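Local coordinates for protein adhesin (PDB 6VT2) that binds sialylated glycans through tandem Siglec-like modules, and so probably lets the streptococcus attach to sialoglycan-bearing host surfaces, at residues S173-E176 against N177-T181; A246-T249 against Y250-L254; L344-S347 against E348-I352; V371-N374 against D375-T379. One frame throughout, in Å; residues are numbered along the deposited sequence.

Contact 1. Residues S173-E176 against N177-T181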
loop_
_atom_site.group_PDB
_atom_site.type_symbol
_atom_site.label_atom_id
_atom_site.label_comp_id
_atom_site.label_asym_id
_atom_site.label_seq_id
_atom_site.Cartn_x
_atom_site.Cartn_y
_atom_site.Cartn_z
ATOM N N SER A 173 -14.803 -12.733 -15.291
ATOM C CA SER A 173 -16.246 -12.495 -15.218
ATOM C C SER A 173 -16.633 -12.606 -13.741
ATOM O O SER A 173 -16.161 -13.464 -13.122
ATOM C CB SER A 173 -16.958 -13.462 -16.049
ATOM O OG SER A 173 -18.343 -13.266 -16.029
ATOM N N VAL A 174 -17.464 -11.712 -13.233
ATOM C CA VAL A 174 -17.948 -11.787 -11.861
ATOM C C VAL A 174 -19.454 -11.949 -11.916
ATOM O O VAL A 174 -20.143 -11.181 -12.593
ATOM C CB VAL A 174 -17.579 -10.533 -11.057
ATOM C CG1 VAL A 174 -18.079 -10.665 -9.605
ATOM C CG2 VAL A 174 -16.128 -10.283 -11.124
ATOM N N SER A 175 -19.961 -12.926 -11.200
ATOM C CA SER A 175 -21.389 -13.174 -11.213
ATOM C C SER A 175 -22.094 -12.241 -10.237
ATOM O O SER A 175 -21.462 -11.442 -9.528
ATOM C CB SER A 175 -21.698 -14.609 -10.821
ATOM O OG SER A 175 -21.501 -14.802 -9.428
ATOM N N GLU A 176 -23.417 -12.416 -10.160
ATOM C CA GLU A 176 -24.244 -11.573 -9.310
ATOM C C GLU A 176 -23.869 -11.662 -7.842
ATOM O O GLU A 176 -24.157 -10.716 -7.098
ATOM C CB GLU A 176 -25.719 -11.954 -9.504
ATOM C CG GLU A 176 -26.246 -11.711 -10.920
ATOM C CD GLU A 176 -25.818 -12.787 -11.934
ATOM O OE1 GLU A 176 -24.978 -13.650 -11.604
ATOM O OE2 GLU A 176 -26.332 -12.765 -13.070
ATOM N N ASN A 177 -23.257 -12.764 -7.406
ATOM C CA ASN A 177 -22.886 -12.986 -6.016
ATOM C C ASN A 177 -21.382 -12.951 -5.789
ATOM O O ASN A 177 -20.907 -13.353 -4.712
ATOM C CB ASN A 177 -23.471 -14.307 -5.511
ATOM C CG ASN A 177 -22.781 -15.515 -6.087
ATOM O OD1 ASN A 177 -21.979 -15.401 -6.983
ATOM N ND2 ASN A 177 -23.060 -16.666 -5.537
ATOM N N GLY A 178 -20.620 -12.467 -6.775
ATOM C CA GLY A 178 -19.195 -12.354 -6.582
ATOM C C GLY A 178 -18.345 -13.554 -6.988
ATOM O O GLY A 178 -17.126 -13.498 -6.811
ATOM N N THR A 179 -18.943 -14.596 -7.566
ATOM C CA THR A 179 -18.173 -15.713 -8.069
ATOM C C THR A 179 -17.362 -15.238 -9.257
ATOM O O THR A 179 -17.909 -14.665 -10.206
ATOM C CB THR A 179 -19.084 -16.837 -8.507
ATOM O OG1 THR A 179 -19.910 -17.281 -7.433
ATOM C CG2 THR A 179 -18.238 -18.043 -8.950
ATOM N N VAL A 180 -16.064 -15.542 -9.245
ATOM C CA VAL A 180 -15.189 -15.058 -10.287
ATOM C C VAL A 180 -14.844 -16.210 -11.208
ATOM O O VAL A 180 -14.427 -17.278 -10.757
ATOM C CB VAL A 180 -13.925 -14.447 -9.697
ATOM C CG1 VAL A 180 -12.897 -14.174 -10.857
ATOM C CG2 VAL A 180 -14.244 -13.164 -8.989
ATOM N N THR A 181 -15.005 -15.987 -12.481
ATOM C CA THR A 181 -14.570 -16.946 -13.485
ATOM C C THR A 181 -13.399 -16.344 -14.225
ATOM O O THR A 181 -13.523 -15.272 -14.817
ATOM C CB THR A 181 -15.695 -17.259 -14.450
ATOM O OG1 THR A 181 -16.753 -17.878 -13.759
ATOM C CG2 THR A 181 -15.187 -18.243 -15.551
#
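Ser-173 and Thr-181 face each other as an antiparallel hydrogen-bonded pair, the N of Ser-173 giving to the O of Thr-181 at 2.9 Å and the N of Thr-181 returning a bond to the O of Ser-173 at 2.8 Å. Val-174 and Val-180 come next as a non-hydrogen-bonded pair, and beyond them Ser-175 N donates to Thr-179 O. A type I turn from Ser-175 to Gly-178 reverses the chain; its closing bond runs from Gly-178 N to Ser-175 O at 3.1 Å. Among the side chains, Ser-175 OG lies between its own N and carbonyl carbon (chi1 73°), which turns it inward over the loop to accept from Thr-179 N at 3.2 Å. Asn-177 OD1 accepts from both Thr-179 OG1, 2.8 Å away, and Thr-179 N, the two arriving from the same face of the amide. On the face that carries the valines, Val-174 CG2 meets Val-180 CG2 at 4.1 Å while Val-174 CG1 rests on Gly-178 CA at 3.6 Å; both side chains also touch helix 149-162. The bond from Thr-179 N to Asn-177 OD1 makes an Asx turn that leads into the returning strand, completing a tight beta hairpin of the atypical Rib domain.

Contact 2. Residues A246-T249 against Y250-L254. With SIA (N-acetyl-alpha-neuraminic acid), chain C.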
loop_
_atom_site.group_PDB
_atom_site.type_symbol
_atom_site.label_atom_id
_atom_site.label_comp_id
_atom_site.label_asym_id
_atom_site.label_seq_id
_atom_site.Cartn_x
_atom_site.Cartn_y
_atom_site.Cartn_z
ATOM N N ALA A 246 -24.978 19.821 15.308
ATOM C CA ALA A 246 -23.667 19.568 14.689
ATOM C C ALA A 246 -23.384 20.660 13.664
ATOM O O ALA A 246 -22.298 21.171 13.591
ATOM C CB ALA A 246 -23.655 18.205 14.041
ATOM N N SER A 247 -24.375 20.911 12.840
ATOM C CA SER A 247 -24.251 21.876 11.741
ATOM C C SER A 247 -23.975 23.252 12.320
ATOM O O SER A 247 -23.203 23.954 11.785
ATOM C CB SER A 247 -25.494 21.867 10.906
ATOM O OG SER A 247 -25.420 22.842 9.925
ATOM N N SER A 248 -24.693 23.595 13.358
ATOM C CA SER A 248 -24.504 24.892 14.003
ATOM C C SER A 248 -23.043 24.986 14.420
ATOM O O SER A 248 -22.502 26.031 14.274
ATOM C CB SER A 248 -25.437 25.071 15.159
ATOM O OG SER A 248 -25.169 26.300 15.812
ATOM N N THR A 249 -22.520 23.995 15.112
ATOM C CA THR A 249 -21.150 24.093 15.644
ATOM C C THR A 249 -20.139 24.187 14.522
ATOM O O THR A 249 -19.200 25.013 14.563
ATOM C CB THR A 249 -20.816 22.925 16.543
ATOM O OG1 THR A 249 -21.813 22.936 17.551
ATOM C CG2 THR A 249 -19.437 23.084 17.221
ATOM N N TYR A 250 -20.310 23.314 13.535
ATOM C CA TYR A 250 -19.489 23.329 12.347
ATOM C C TYR A 250 -19.475 24.703 11.715
ATOM O O TYR A 250 -18.410 25.216 11.397
ATOM C CB TYR A 250 -19.980 22.278 11.373
ATOM C CG TYR A 250 -19.336 22.271 10.031
ATOM C CD1 TYR A 250 -18.038 21.878 9.849
ATOM C CD2 TYR A 250 -20.054 22.673 8.927
ATOM C CE1 TYR A 250 -17.489 21.854 8.623
ATOM C CE2 TYR A 250 -19.494 22.654 7.675
ATOM C CZ TYR A 250 -18.236 22.247 7.534
ATOM O OH TYR A 250 -17.682 22.206 6.270
ATOM N N ASN A 251 -20.648 25.292 11.470
ATOM C CA ASN A 251 -20.713 26.562 10.793
ATOM C C ASN A 251 -20.170 27.667 11.670
ATOM O O ASN A 251 -19.586 28.596 11.142
ATOM C CB ASN A 251 -22.148 26.809 10.337
ATOM C CG ASN A 251 -22.493 25.963 9.100
ATOM O OD1 ASN A 251 -21.893 26.111 8.055
ATOM N ND2 ASN A 251 -23.456 25.084 9.236
ATOM N N THR A 252 -20.297 27.558 12.995
ATOM C CA THR A 252 -19.649 28.513 13.895
ATOM C C THR A 252 -18.154 28.472 13.699
ATOM O O THR A 252 -17.508 29.519 13.581
ATOM C CB THR A 252 -20.004 28.213 15.333
ATOM O OG1 THR A 252 -21.419 28.400 15.521
ATOM C CG2 THR A 252 -19.268 29.140 16.297
ATOM N N LEU A 253 -17.579 27.286 13.644
ATOM C CA LEU A 253 -16.132 27.262 13.449
ATOM C C LEU A 253 -15.748 27.797 12.088
ATOM O O LEU A 253 -14.755 28.534 11.956
ATOM C CB LEU A 253 -15.582 25.856 13.627
ATOM C CG LEU A 253 -14.096 25.775 13.880
ATOM C CD1 LEU A 253 -13.859 26.197 15.305
ATOM C CD2 LEU A 253 -13.526 24.397 13.623
ATOM N N LEU A 254 -16.510 27.461 11.044
ATOM C CA LEU A 254 -16.230 28.076 9.754
ATOM C C LEU A 254 -16.251 29.596 9.856
ATOM O O LEU A 254 -15.468 30.285 9.209
ATOM C CB LEU A 254 -17.224 27.627 8.684
ATOM C CG LEU A 254 -17.106 26.176 8.291
ATOM C CD1 LEU A 254 -18.144 25.877 7.213
ATOM C CD2 LEU A 254 -15.754 25.822 7.810
HETATM C C1 SIA C . -20.545 23.240 22.897
HETATM C C2 SIA C . -21.681 24.271 23.321
HETATM C C3 SIA C . -21.357 25.085 24.582
HETATM C C4 SIA C . -20.145 25.994 24.386
HETATM C C5 SIA C . -20.344 26.914 23.175
HETATM C C6 SIA C . -20.787 26.097 21.935
HETATM C C7 SIA C . -21.278 26.967 20.762
HETATM C C8 SIA C . -21.979 26.070 19.714
HETATM C C9 SIA C . -22.253 26.822 18.418
HETATM C C10 SIA C . -18.953 28.955 22.922
HETATM C C11 SIA C . -17.562 29.511 22.597
HETATM N N5 SIA C . -19.090 27.607 22.881
HETATM O O1A SIA C . -20.381 23.142 21.648
HETATM O O1B SIA C . -19.960 22.621 23.811
HETATM O O4 SIA C . -19.905 26.840 25.525
HETATM O O6 SIA C . -21.888 25.240 22.236
HETATM O O7 SIA C . -22.125 28.003 21.241
HETATM O O8 SIA C . -21.219 24.883 19.474
HETATM O O9 SIA C . -23.149 26.061 17.602
HETATM O O10 SIA C . -19.885 29.695 23.207
#
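Ser-248 and Thr-252 meet one turn apart on the helix: Thr-252 holds OG1 beside its backbone N (chi1 -64°), which swings the hydroxyl back to Ser-248 O at 2.9 Å. That carbonyl also takes the helical bond from Thr-252 N, and the two donors reach it from opposite faces of its plane. Ser-248 has its own OG anti to N (chi1 176°), sending it outward to sialic acid, where it hydrogen-bonds the glycerol-chain hydroxyl O9 at 2.7 Å. One residue on, Thr-249 OG1 hydrogen-bonds O8 of the same sugar at 2.8 Å and is itself bonded to Ala-245 O, which helps fix its rotation. Thr-252 OG1 comes within 3.4 Å of sialic acid C9, so three hydroxyl side chains of this helix line the sugar's glycerol tail. Elsewhere on the helix, Asn-251 folds back so that ND2 makes a weak bond with Ser-247 O, 2.8 Å away, a carbonyl already bonded to Asn-251 N. Leu-254 CG lies over one face of the Tyr-250 ring, toward its rim. Helix 244-255 lies with Thr-249 and Leu-253 against Phe-299 of strand 296-305, while Leu-253 and Leu-254 touch Phe-260 of strand 259-261, whose ring stacks edge-to-face with Tyr-250.

Contact 3. Residues L344-S347 against E348-I352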
loop_
_atom_site.group_PDB
_atom_site.type_symbol
_atom_site.label_atom_id
_atom_site.label_comp_id
_atom_site.label_asym_id
_atom_site.label_seq_id
_atom_site.Cartn_x
_atom_site.Cartn_y
_atom_site.Cartn_z
ATOM N N LEU A 344 10.639 50.867 43.179
ATOM C CA LEU A 344 11.709 50.966 42.211
ATOM C C LEU A 344 11.592 52.295 41.493
ATOM O O LEU A 344 10.550 52.773 41.329
ATOM C CB LEU A 344 11.552 49.845 41.193
ATOM C CG LEU A 344 12.355 48.594 41.527
ATOM C CD1 LEU A 344 11.863 47.991 42.815
ATOM C CD2 LEU A 344 12.269 47.605 40.373
ATOM N N SER A 345 12.705 52.770 41.036
ATOM C CA SER A 345 12.775 53.920 40.172
ATOM C C SER A 345 12.464 53.495 38.748
ATOM O O SER A 345 12.580 52.323 38.372
ATOM C CB SER A 345 14.142 54.558 40.231
ATOM O OG SER A 345 15.120 53.662 39.781
ATOM N N THR A 346 12.202 54.484 37.916
ATOM C CA THR A 346 12.031 54.217 36.500
ATOM C C THR A 346 13.262 53.550 35.905
ATOM O O THR A 346 13.146 52.558 35.157
ATOM C CB THR A 346 11.686 55.540 35.801
ATOM O OG1 THR A 346 10.478 56.038 36.349
ATOM C CG2 THR A 346 11.499 55.323 34.311
ATOM N N SER A 347 14.463 54.012 36.272
ATOM C CA SER A 347 15.629 53.374 35.687
ATOM C C SER A 347 15.752 51.915 36.138
ATOM O O SER A 347 16.196 51.058 35.357
ATOM C CB SER A 347 16.908 54.152 36.010
ATOM O OG SER A 347 17.107 54.218 37.392
ATOM N N GLU A 348 15.409 51.622 37.394
ATOM C CA GLU A 348 15.498 50.246 37.836
ATOM C C GLU A 348 14.496 49.369 37.104
ATOM O O GLU A 348 14.818 48.248 36.713
ATOM C CB GLU A 348 15.303 50.195 39.338
ATOM C CG GLU A 348 16.534 50.718 40.149
ATOM C CD GLU A 348 16.150 51.183 41.554
ATOM O OE1 GLU A 348 17.086 51.523 42.338
ATOM O OE2 GLU A 348 14.955 51.137 41.937
ATOM N N LYS A 349 13.287 49.880 36.909
ATOM C CA LYS A 349 12.275 49.146 36.156
ATOM C C LYS A 349 12.737 48.909 34.735
ATOM O O LYS A 349 12.564 47.816 34.198
ATOM C CB LYS A 349 10.969 49.916 36.167
ATOM C CG LYS A 349 10.269 49.935 37.463
ATOM C CD LYS A 349 8.980 50.816 37.444
ATOM C CE LYS A 349 8.253 50.716 38.726
ATOM N NZ LYS A 349 7.078 51.588 38.700
ATOM N N THR A 350 13.285 49.925 34.095
ATOM C CA THR A 350 13.801 49.764 32.741
ATOM C C THR A 350 14.875 48.706 32.662
ATOM O O THR A 350 14.875 47.882 31.734
ATOM C CB THR A 350 14.329 51.110 32.256
ATOM O OG1 THR A 350 13.238 52.035 32.310
ATOM C CG2 THR A 350 14.790 51.004 30.854
ATOM N N ALA A 351 15.793 48.688 33.628
ATOM C CA ALA A 351 16.856 47.710 33.584
ATOM C C ALA A 351 16.307 46.308 33.743
ATOM O O ALA A 351 16.812 45.372 33.108
ATOM C CB ALA A 351 17.867 47.977 34.701
ATOM N N ILE A 352 15.298 46.139 34.612
ATOM C CA ILE A 352 14.701 44.817 34.817
ATOM C C ILE A 352 14.006 44.365 33.551
ATOM O O ILE A 352 14.137 43.211 33.101
ATOM C CB ILE A 352 13.743 44.821 36.016
ATOM C CG1 ILE A 352 14.516 44.872 37.330
ATOM C CG2 ILE A 352 12.876 43.585 35.998
ATOM C CD1 ILE A 352 13.632 45.202 38.473
HETATM O O HOH W 1 8.801 54.449 39.248
HETATM O O HOH W 2 17.169 54.634 40.929
#
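Ser-345 and Glu-348 form a capping box at the start of helix 346-360, each side chain turned back to the other's backbone. Ser-345, the N-cap, holds OG between its N and its carbonyl carbon (chi1 62°), from where it accepts from Glu-348 N at 3.2 Å. Glu-348 answers with a chain that runs extended beyond CG, bringing its carboxylate alongside Ser-345; OE2 takes the N-H of Ser-345 at 2.9 Å in a nearly straight bond (168°), although the donor stands 45° out of the carboxylate plane. The other oxygen, OE1, is hydrogen-bonded to Leu-339 N, so backbone groups hold both ends of the carboxylate. Its place at the amino end of the helix would probably also suit a negative charge.

Leu-344 lies obliquely across Glu-348, with Leu-344 CG 3.7 Å from Glu-348 OE2. It then meets Ile-352 at about a right angle, methyl to methyl, and both side chains reach Val-401 of strand 401-403. On the other flank, Lys-349 stretches out past Ser-345 O, with Lys-349 CG 3.9 Å from Leu-344 CB, and carries its NZ to Asn-374 OD1. Further along, Thr-350 OG1 turns back to Thr-346 O at 2.9 Å, from above the carbonyl plane, to an oxygen that also accepts the helical bond from Thr-350 N. Where the two apolar side chains meet, Leu-344 CD2 and Ile-352 CD1 press to 3.4 Å, closer than usual van der Waals contact.

Contact 4. Residues V371-N374 against D375-T379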
loop_
_atom_site.group_PDB
_atom_site.type_symbol
_atom_site.label_atom_id
_atom_site.label_comp_id
_atom_site.label_asym_id
_atom_site.label_seq_id
_atom_site.Cartn_x
_atom_site.Cartn_y
_atom_site.Cartn_z
ATOM N N VAL A 371 5.333 44.331 32.206
ATOM C CA VAL A 371 5.070 45.467 33.084
ATOM C C VAL A 371 5.871 45.224 34.349
ATOM O O VAL A 371 5.638 44.240 35.055
ATOM C CB VAL A 371 3.578 45.638 33.408
ATOM C CG1 VAL A 371 3.364 46.788 34.325
ATOM C CG2 VAL A 371 2.783 45.828 32.118
ATOM N N VAL A 372 6.834 46.087 34.621
ATOM C CA VAL A 372 7.581 46.004 35.863
ATOM C C VAL A 372 6.816 46.810 36.917
ATOM O O VAL A 372 6.579 48.016 36.784
ATOM C CB VAL A 372 9.000 46.514 35.686
ATOM C CG1 VAL A 372 9.784 46.254 36.988
ATOM C CG2 VAL A 372 9.689 45.824 34.497
ATOM N N ASN A 373 6.353 46.128 37.924
ATOM C CA ASN A 373 5.596 46.733 38.998
ATOM C C ASN A 373 6.517 47.467 39.957
ATOM O O ASN A 373 7.750 47.386 39.883
ATOM C CB ASN A 373 4.809 45.643 39.648
ATOM C CG ASN A 373 3.907 44.932 38.604
ATOM O OD1 ASN A 373 3.155 45.602 37.933
ATOM N ND2 ASN A 373 4.035 43.624 38.435
ATOM N N ASN A 374 5.880 48.215 40.853
ATOM C CA ASN A 374 6.647 49.082 41.734
ATOM C C ASN A 374 7.581 48.291 42.620
ATOM O O ASN A 374 8.624 48.828 43.006
ATOM C CB ASN A 374 5.739 49.915 42.600
ATOM C CG ASN A 374 5.127 51.047 41.852
ATOM O OD1 ASN A 374 5.734 51.613 40.952
ATOM N ND2 ASN A 374 3.920 51.409 42.235
ATOM N N ASP A 375 7.252 47.024 42.927
ATOM C CA ASP A 375 8.118 46.159 43.716
ATOM C C ASP A 375 9.104 45.357 42.870
ATOM O O ASP A 375 9.873 44.539 43.406
ATOM C CB ASP A 375 7.289 45.222 44.593
ATOM C CG ASP A 375 6.462 44.189 43.789
ATOM O OD1 ASP A 375 6.539 44.163 42.556
ATOM O OD2 ASP A 375 5.718 43.420 44.407
ATOM N N GLY A 376 9.111 45.579 41.573
ATOM C CA GLY A 376 10.068 44.933 40.716
ATOM C C GLY A 376 9.623 43.565 40.201
ATOM O O GLY A 376 10.341 42.984 39.381
ATOM N N SER A 377 8.535 43.014 40.711
ATOM C CA SER A 377 7.923 41.879 40.043
ATOM C C SER A 377 7.505 42.311 38.657
ATOM O O SER A 377 7.344 43.496 38.374
ATOM C CB SER A 377 6.741 41.389 40.834
ATOM O OG SER A 377 5.702 42.317 40.823
ATOM N N VAL A 378 7.444 41.329 37.752
ATOM C CA VAL A 378 7.191 41.594 36.361
ATOM C C VAL A 378 5.944 40.838 35.968
ATOM O O VAL A 378 5.855 39.624 36.167
ATOM C CB VAL A 378 8.369 41.201 35.474
ATOM C CG1 VAL A 378 7.985 41.534 33.994
ATOM C CG2 VAL A 378 9.579 41.936 35.857
ATOM N N THR A 379 4.965 41.565 35.466
ATOM C CA THR A 379 3.796 40.949 34.856
ATOM C C THR A 379 4.072 40.757 33.380
ATOM O O THR A 379 4.412 41.707 32.691
ATOM C CB THR A 379 2.570 41.823 35.016
ATOM O OG1 THR A 379 2.411 42.090 36.403
ATOM C CG2 THR A 379 1.326 41.088 34.506
HETATM O O HOH W 3 1.053 44.489 36.654
#
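Backbone bonds first: Val-371 and Thr-379 are an antiparallel hydrogen-bonded pair, N to O in both directions at 2.8 Å. Asn-373 N then donates to Ser-377 O, and a type I turn from Asn-373 to Gly-376 closes with Gly-376 N on Asn-373 O. At Gly-376 the backbone takes up positive phi (88°) as the turn passes into the returning strand.

Side-chain hydrogen bonds run across the other face of the hairpin from Val-372 and Val-378. With CG beside the backbone N of Asn-373 (chi1 -57°), the torsion carries the amide toward the returning strand, where Asn-373 ND2 gives one bond to Thr-379 OG1 at 3.0 Å and a second to Ser-377 OG at 3.2 Å. Both acceptors lie close to the amide plane, and the bond to Thr-379 is almost straight (176°). A water bridges Asn-373 OD1, to which it donates at 2.7 Å, and Thr-379 OG1. These partners hold the amide in place, and because Ser-377 OG gives its proton to Asp-375 OD1, it is well suited to accept from ND2. That bond from Ser-377 OG to Asp-375 OD1, 2.7 Å long, uses the syn lone pair, while Ser-377 N meets OD1 from above the carboxylate plane, making an Asx turn.

The apolar part is small: Val-372 CG2 meets Val-378 CG2 at 4.1 Å. These valines pack against helix 346-360, Val-372 on Lys-349 and Glu-353 and Val-378 on Ile-352 and Val-356, while Val-378 also touches Ile-395 of strand 392-395, next in the sheet.

How the contacts relate
The four contacts follow one another along the chain. Contact 1 is in the first atypical Rib domain, contact 2 in the second Siglec-like domain, and contacts 3 and 4 share the second Rib domain. Contacts 1 and 4 are equivalent hairpins, the first two strands of two three-stranded sheets, with centres about 80 Å apart. Contact 2, at a glycan site, lies between them, its centre about 45 Å from that of contact 1 and 42 Å from that of contact 4. Contacts 3 and 4 touch, centres about 9 Å apart: Leu-344 N probably hydrogen-bonds Asn-374 O, joining helix start to hairpin turn. The elongated chain thus repeats its Rib hairpin beside separate sialoglycan-binding modules.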